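Local structure of KmHsv2 (Kluyveromyces marxianus, 3VU4) at residues Ser207-Arg221 against Lys224-Gly237. The protein probably binds phosphoinositides on membranes as a beta-propeller protein of the PROPPIN family, related to the autophagy protein Atg18. Residues are numbered along the deposited sequence; the frame is centred on the assembly and turned at random.
With SO4 (sulfate ion), chain E.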
loop_
_atom_site.group_PDB
_atom_site.type_symbol
_atom_site.label_atom_id
_atom_site.label_comp_id
_atom_site.label_asym_id
_atom_site.label_seq_id
_atom_site.Cartn_x
_atom_site.Cartn_y
_atom_site.Cartn_z
ATOM N N SER A 207 10.343 -6.091 -3.058
ATOM C CA SER A 207 10.478 -5.121 -4.142
ATOM C C SER A 207 10.954 -5.758 -5.438
ATOM O O SER A 207 11.387 -5.060 -6.349
ATOM C CB SER A 207 11.438 -3.989 -3.761
ATOM O OG SER A 207 10.826 -3.075 -2.870
ATOM N N ASP A 208 10.877 -7.080 -5.521
ATOM C CA ASP A 208 11.296 -7.775 -6.727
ATOM C C ASP A 208 10.143 -7.885 -7.717
ATOM O O ASP A 208 10.334 -8.297 -8.859
ATOM C CB ASP A 208 11.850 -9.161 -6.388
ATOM C CG ASP A 208 10.890 -9.990 -5.573
ATOM O OD1 ASP A 208 10.509 -11.084 -6.032
ATOM O OD2 ASP A 208 10.515 -9.557 -4.466
ATOM N N MET A 209 8.943 -7.515 -7.281
ATOM C CA MET A 209 7.777 -7.538 -8.165
ATOM C C MET A 209 6.917 -6.302 -7.941
ATOM O O MET A 209 6.923 -5.711 -6.858
ATOM C CB MET A 209 6.932 -8.796 -7.933
ATOM C CG MET A 209 7.594 -10.090 -8.390
ATOM S SD MET A 209 6.476 -11.513 -8.318
ATOM C CE MET A 209 6.223 -11.702 -6.478
ATOM N N VAL A 210 6.188 -5.896 -8.969
ATOM C CA VAL A 210 5.312 -4.741 -8.840
ATOM C C VAL A 210 3.970 -5.065 -9.488
ATOM O O VAL A 210 3.928 -5.547 -10.616
ATOM C CB VAL A 210 5.920 -3.486 -9.494
ATOM C CG1 VAL A 210 6.171 -3.724 -10.979
ATOM C CG2 VAL A 210 5.000 -2.303 -9.276
ATOM N N ALA A 211 2.879 -4.830 -8.762
ATOM C CA ALA A 211 1.545 -5.106 -9.292
ATOM C C ALA A 211 0.925 -3.809 -9.796
ATOM O O ALA A 211 1.045 -2.757 -9.151
ATOM C CB ALA A 211 0.661 -5.727 -8.208
ATOM N N THR A 212 0.276 -3.877 -10.951
ATOM C CA THR A 212 -0.352 -2.691 -11.527
ATOM C C THR A 212 -1.783 -2.958 -11.962
ATOM O O THR A 212 -2.196 -4.097 -12.180
ATOM C CB THR A 212 0.428 -2.166 -12.771
ATOM O OG1 THR A 212 0.257 -3.069 -13.872
ATOM C CG2 THR A 212 1.907 -2.045 -12.461
ATOM N N CYS A 213 -2.548 -1.891 -12.077
ATOM C CA CYS A 213 -3.920 -2.006 -12.533
ATOM C C CYS A 213 -4.316 -0.653 -13.068
ATOM O O CYS A 213 -3.842 0.370 -12.573
ATOM C CB CYS A 213 -4.848 -2.417 -11.393
ATOM S SG CYS A 213 -5.066 -1.166 -10.151
ATOM N N SER A 214 -5.152 -0.643 -14.097
ATOM C CA SER A 214 -5.593 0.614 -14.671
ATOM C C SER A 214 -6.959 1.013 -14.140
ATOM O O SER A 214 -7.564 0.293 -13.348
ATOM C CB SER A 214 -5.642 0.536 -16.194
ATOM O OG SER A 214 -6.599 -0.378 -16.642
ATOM N N GLN A 215 -7.419 2.183 -14.595
ATOM C CA GLN A 215 -8.705 2.779 -14.226
ATOM C C GLN A 215 -9.814 1.992 -14.908
ATOM O O GLN A 215 -9.812 1.851 -16.142
ATOM C CB GLN A 215 -8.758 4.253 -14.699
ATOM C CG GLN A 215 -7.604 5.221 -14.259
ATOM C CD GLN A 215 -7.779 5.899 -12.861
ATOM O OE1 GLN A 215 -8.875 5.900 -12.267
ATOM N NE2 GLN A 215 -6.688 6.497 -12.355
ATOM N N ASP A 216 -10.769 1.524 -14.104
ATOM C CA ASP A 216 -11.882 0.721 -14.604
ATOM C C ASP A 216 -11.291 -0.363 -15.513
ATOM O O ASP A 216 -11.722 -0.539 -16.647
ATOM C CB ASP A 216 -12.917 1.612 -15.387
ATOM N N GLY A 217 -10.293 -1.081 -15.001
ATOM C CA GLY A 217 -9.646 -2.117 -15.787
ATOM C C GLY A 217 -10.013 -3.525 -15.354
ATOM O O GLY A 217 -10.106 -3.851 -14.164
ATOM N N THR A 218 -10.209 -4.375 -16.344
ATOM C CA THR A 218 -10.554 -5.765 -16.119
ATOM C C THR A 218 -9.307 -6.602 -15.790
ATOM O O THR A 218 -9.409 -7.752 -15.373
ATOM C CB THR A 218 -11.237 -6.310 -17.381
ATOM O OG1 THR A 218 -10.924 -7.702 -17.551
ATOM C CG2 THR A 218 -10.747 -5.525 -18.598
ATOM N N ILE A 219 -8.137 -5.993 -15.941
ATOM C CA ILE A 219 -6.882 -6.691 -15.734
ATOM C C ILE A 219 -5.912 -6.120 -14.723
ATOM O O ILE A 219 -5.713 -4.908 -14.653
ATOM C CB ILE A 219 -6.130 -6.790 -17.073
ATOM C CG1 ILE A 219 -7.003 -7.472 -18.124
ATOM C CG2 ILE A 219 -4.849 -7.558 -16.905
ATOM C CD1 ILE A 219 -6.412 -7.431 -19.539
ATOM N N ILE A 220 -5.333 -7.016 -13.927
ATOM C CA ILE A 220 -4.316 -6.664 -12.947
ATOM C C ILE A 220 -3.044 -7.393 -13.435
ATOM O O ILE A 220 -3.102 -8.563 -13.828
ATOM C CB ILE A 220 -4.687 -7.150 -11.533
ATOM C CG1 ILE A 220 -5.915 -6.390 -11.025
ATOM C CG2 ILE A 220 -3.516 -6.929 -10.580
ATOM C CD1 ILE A 220 -6.393 -6.819 -9.647
ATOM N N ARG A 221 -1.906 -6.699 -13.446
ATOM C CA ARG A 221 -0.661 -7.298 -13.917
ATOM C C ARG A 221 0.467 -7.267 -12.904
ATOM O O ARG A 221 0.551 -6.363 -12.066
ATOM C CB ARG A 221 -0.180 -6.614 -15.199
ATOM C CG ARG A 221 -1.167 -6.698 -16.344
ATOM C CD ARG A 221 -0.558 -6.263 -17.672
ATOM N NE ARG A 221 -1.446 -6.603 -18.779
ATOM C CZ ARG A 221 -2.241 -5.740 -19.413
ATOM N NH1 ARG A 221 -2.262 -4.454 -19.070
ATOM N NH2 ARG A 221 -3.054 -6.173 -20.366
ATOM N N LYS A 224 8.281 -8.282 -12.951
ATOM C CA LYS A 224 9.516 -8.399 -12.168
ATOM C C LYS A 224 10.096 -6.996 -12.219
ATOM O O LYS A 224 10.153 -6.398 -13.293
ATOM C CB LYS A 224 10.535 -9.314 -12.837
ATOM C CG LYS A 224 10.276 -10.799 -12.796
ATOM C CD LYS A 224 11.416 -11.490 -13.546
ATOM C CE LYS A 224 11.209 -12.989 -13.675
ATOM N NZ LYS A 224 12.102 -13.571 -14.726
ATOM N N THR A 225 10.533 -6.471 -11.086
ATOM C CA THR A 225 11.101 -5.129 -11.069
ATOM C C THR A 225 12.499 -5.073 -11.681
ATOM O O THR A 225 12.970 -4.007 -12.089
ATOM C CB THR A 225 11.171 -4.575 -9.638
ATOM O OG1 THR A 225 11.888 -5.496 -8.805
ATOM C CG2 THR A 225 9.764 -4.360 -9.081
ATOM N N GLU A 226 13.165 -6.221 -11.748
ATOM C CA GLU A 226 14.507 -6.274 -12.307
ATOM C C GLU A 226 14.536 -6.099 -13.819
ATOM O O GLU A 226 15.297 -5.284 -14.325
ATOM C CB GLU A 226 15.175 -7.589 -11.955
ATOM C CG GLU A 226 16.619 -7.664 -12.395
ATOM C CD GLU A 226 17.145 -9.082 -12.393
ATOM O OE1 GLU A 226 18.385 -9.254 -12.413
ATOM O OE2 GLU A 226 16.315 -10.024 -12.384
ATOM N N ASP A 227 13.716 -6.865 -14.537
ATOM C CA ASP A 227 13.678 -6.780 -15.998
ATOM C C ASP A 227 12.315 -6.407 -16.580
ATOM O O ASP A 227 12.125 -6.448 -17.794
ATOM C CB ASP A 227 14.138 -8.100 -16.627
ATOM C CG ASP A 227 13.366 -9.298 -16.104
ATOM O OD1 ASP A 227 12.243 -9.113 -15.591
ATOM O OD2 ASP A 227 13.878 -10.433 -16.215
ATOM N N GLY A 228 11.365 -6.067 -15.719
ATOM C CA GLY A 228 10.049 -5.679 -16.192
ATOM C C GLY A 228 9.281 -6.667 -17.052
ATOM O O GLY A 228 8.438 -6.260 -17.848
ATOM N N VAL A 229 9.539 -7.961 -16.909
ATOM C CA VAL A 229 8.807 -8.926 -17.714
ATOM C C VAL A 229 7.504 -9.304 -17.004
ATOM O O VAL A 229 7.459 -9.395 -15.773
ATOM C CB VAL A 229 9.657 -10.206 -17.998
ATOM C CG1 VAL A 229 11.043 -9.798 -18.496
ATOM C CG2 VAL A 229 9.777 -11.065 -16.753
ATOM N N LEU A 230 6.449 -9.514 -17.790
ATOM C CA LEU A 230 5.150 -9.875 -17.256
ATOM C C LEU A 230 5.175 -11.279 -16.655
ATOM O O LEU A 230 5.331 -12.273 -17.363
ATOM C CB LEU A 230 4.106 -9.800 -18.358
ATOM C CG LEU A 230 2.687 -10.204 -17.958
ATOM C CD1 LEU A 230 2.197 -9.318 -16.804
ATOM C CD2 LEU A 230 1.781 -10.094 -19.167
ATOM N N VAL A 231 5.000 -11.351 -15.345
ATOM C CA VAL A 231 5.025 -12.610 -14.625
ATOM C C VAL A 231 3.630 -13.198 -14.372
ATOM O O VAL A 231 3.455 -14.413 -14.393
ATOM C CB VAL A 231 5.757 -12.406 -13.291
ATOM C CG1 VAL A 231 5.704 -13.663 -12.462
ATOM C CG2 VAL A 231 7.191 -12.019 -13.566
ATOM N N ARG A 232 2.643 -12.338 -14.124
ATOM C CA ARG A 232 1.274 -12.785 -13.864
ATOM C C ARG A 232 0.230 -11.812 -14.403
ATOM O O ARG A 232 0.483 -10.611 -14.550
ATOM C CB ARG A 232 1.039 -12.935 -12.365
ATOM C CG ARG A 232 1.919 -13.934 -11.681
ATOM C CD ARG A 232 1.350 -15.328 -11.778
ATOM N NE ARG A 232 2.223 -16.277 -11.101
ATOM C CZ ARG A 232 2.938 -17.206 -11.725
ATOM N NH1 ARG A 232 2.878 -17.313 -13.045
ATOM N NH2 ARG A 232 3.712 -18.019 -11.029
ATOM N N GLU A 233 -0.950 -12.343 -14.686
ATOM C CA GLU A 233 -2.046 -11.525 -15.159
ATOM C C GLU A 233 -3.332 -12.125 -14.587
ATOM O O GLU A 233 -3.543 -13.338 -14.649
ATOM C CB GLU A 233 -2.098 -11.471 -16.695
ATOM C CG GLU A 233 -2.754 -10.191 -17.200
ATOM C CD GLU A 233 -2.737 -10.022 -18.721
ATOM O OE1 GLU A 233 -3.584 -10.633 -19.407
ATOM O OE2 GLU A 233 -1.880 -9.270 -19.230
ATOM N N PHE A 234 -4.164 -11.267 -13.999
ATOM C CA PHE A 234 -5.427 -11.698 -13.417
ATOM C C PHE A 234 -6.585 -10.911 -14.018
ATOM O O PHE A 234 -6.439 -9.740 -14.352
ATOM C CB PHE A 234 -5.400 -11.481 -11.908
ATOM C CG PHE A 234 -4.240 -12.128 -11.225
ATOM C CD1 PHE A 234 -4.193 -13.506 -11.062
ATOM C CD2 PHE A 234 -3.192 -11.357 -10.733
ATOM C CE1 PHE A 234 -3.116 -14.111 -10.415
ATOM C CE2 PHE A 234 -2.110 -11.951 -10.084
ATOM C CZ PHE A 234 -2.075 -13.333 -9.924
ATOM N N ARG A 235 -7.735 -11.555 -14.156
ATOM C CA ARG A 235 -8.915 -10.897 -14.703
ATOM C C ARG A 235 -9.838 -10.653 -13.530
ATOM O O ARG A 235 -10.064 -11.545 -12.723
ATOM C CB ARG A 235 -9.600 -11.805 -15.714
ATOM C CG ARG A 235 -8.638 -12.405 -16.717
ATOM C CD ARG A 235 -8.462 -11.518 -17.920
ATOM N NE ARG A 235 -9.404 -11.895 -18.969
ATOM C CZ ARG A 235 -9.554 -11.235 -20.112
ATOM N NH1 ARG A 235 -8.822 -10.153 -20.359
ATOM N NH2 ARG A 235 -10.431 -11.666 -21.011
ATOM N N ARG A 236 -10.361 -9.440 -13.416
ATOM C CA ARG A 236 -11.253 -9.129 -12.316
ATOM C C ARG A 236 -12.640 -9.624 -12.673
ATOM O O ARG A 236 -13.471 -9.900 -11.803
ATOM C CB ARG A 236 -11.242 -7.623 -12.057
ATOM C CG ARG A 236 -9.980 -7.172 -11.336
ATOM C CD ARG A 236 -9.685 -5.681 -11.460
ATOM N NE ARG A 236 -10.750 -4.781 -11.010
ATOM C CZ ARG A 236 -11.618 -5.028 -10.030
ATOM N NH1 ARG A 236 -11.596 -6.178 -9.358
ATOM N NH2 ARG A 236 -12.500 -4.098 -9.706
ATOM N N GLY A 237 -12.874 -9.762 -13.969
ATOM C CA GLY A 237 -14.162 -10.236 -14.434
ATOM C C GLY A 237 -15.371 -9.554 -13.809
ATOM O O GLY A 237 -15.661 -8.385 -14.089
HETATM S S SO4 E . -5.516 -2.022 -19.998
HETATM O O1 SO4 E . -4.150 -2.387 -20.416
HETATM O O2 SO4 E . -5.867 -2.793 -18.792
HETATM O O3 SO4 E . -5.594 -0.582 -19.685
HETATM O O4 SO4 E . -6.449 -2.317 -21.103
#
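Strands 219-221 and 230-235 run antiparallel, their axes 161° apart: Ile220 and Phe234 form the hydrogen-bonded pair, flanked by non-hydrogen-bonded Ile219-Arg235 and Arg221-Glu233, and Arg236 N extends the pairing to Thr218 O (2.8 Å). Ile219, Arg221, Glu233 and Arg235 occupy one face of the sheet. There Arg221, with CG beside its own backbone N (chi1 -60°) and the chain extended as far as NE, runs alongside Glu233 and gives NE to OE2 at 2.7 Å in a salt bridge. The carboxylate is turned 69° from the guanidinium; OE2 lies near the guanidinium plane, at its edge, yet is itself met from above the carboxylate plane. Ile219 CG2 lies over one face of the Arg221 guanidinium, toward its rim, and also packs on Glu233 CG (3.4 Å), while its CD1 reaches the edge of the Arg235 guanidinium. The two strands are the outer hairpin of the fifth four-stranded blade in a seven-bladed propeller, and residues 234-237 spell the FRRG motif that PROPPINs use in phosphoinositide binding. Arg221 NH1 donates almost straight to sulfate O1 (3.1 Å), the anion also being held by Ser214 OG and by His194, Thr195 and Asn196. A leucine in place of Arg221 would probably leave the Glu233 carboxylate without its cationic mate and deprive the sulfate of one of its donors. On the opposite face, Ile220 CG1 and CD1 lie against the aliphatic part of Arg236, CG1 being 3.9 Å from CD; the Arg236 guanidinium bridges to Asp239. At the far turn, Thr225 donates hydrogen bonds from N to Asp208 O (2.9 Å) and from OG1 to Ser207 O, and its CG2 touches Val210 CB at 4.0 Å.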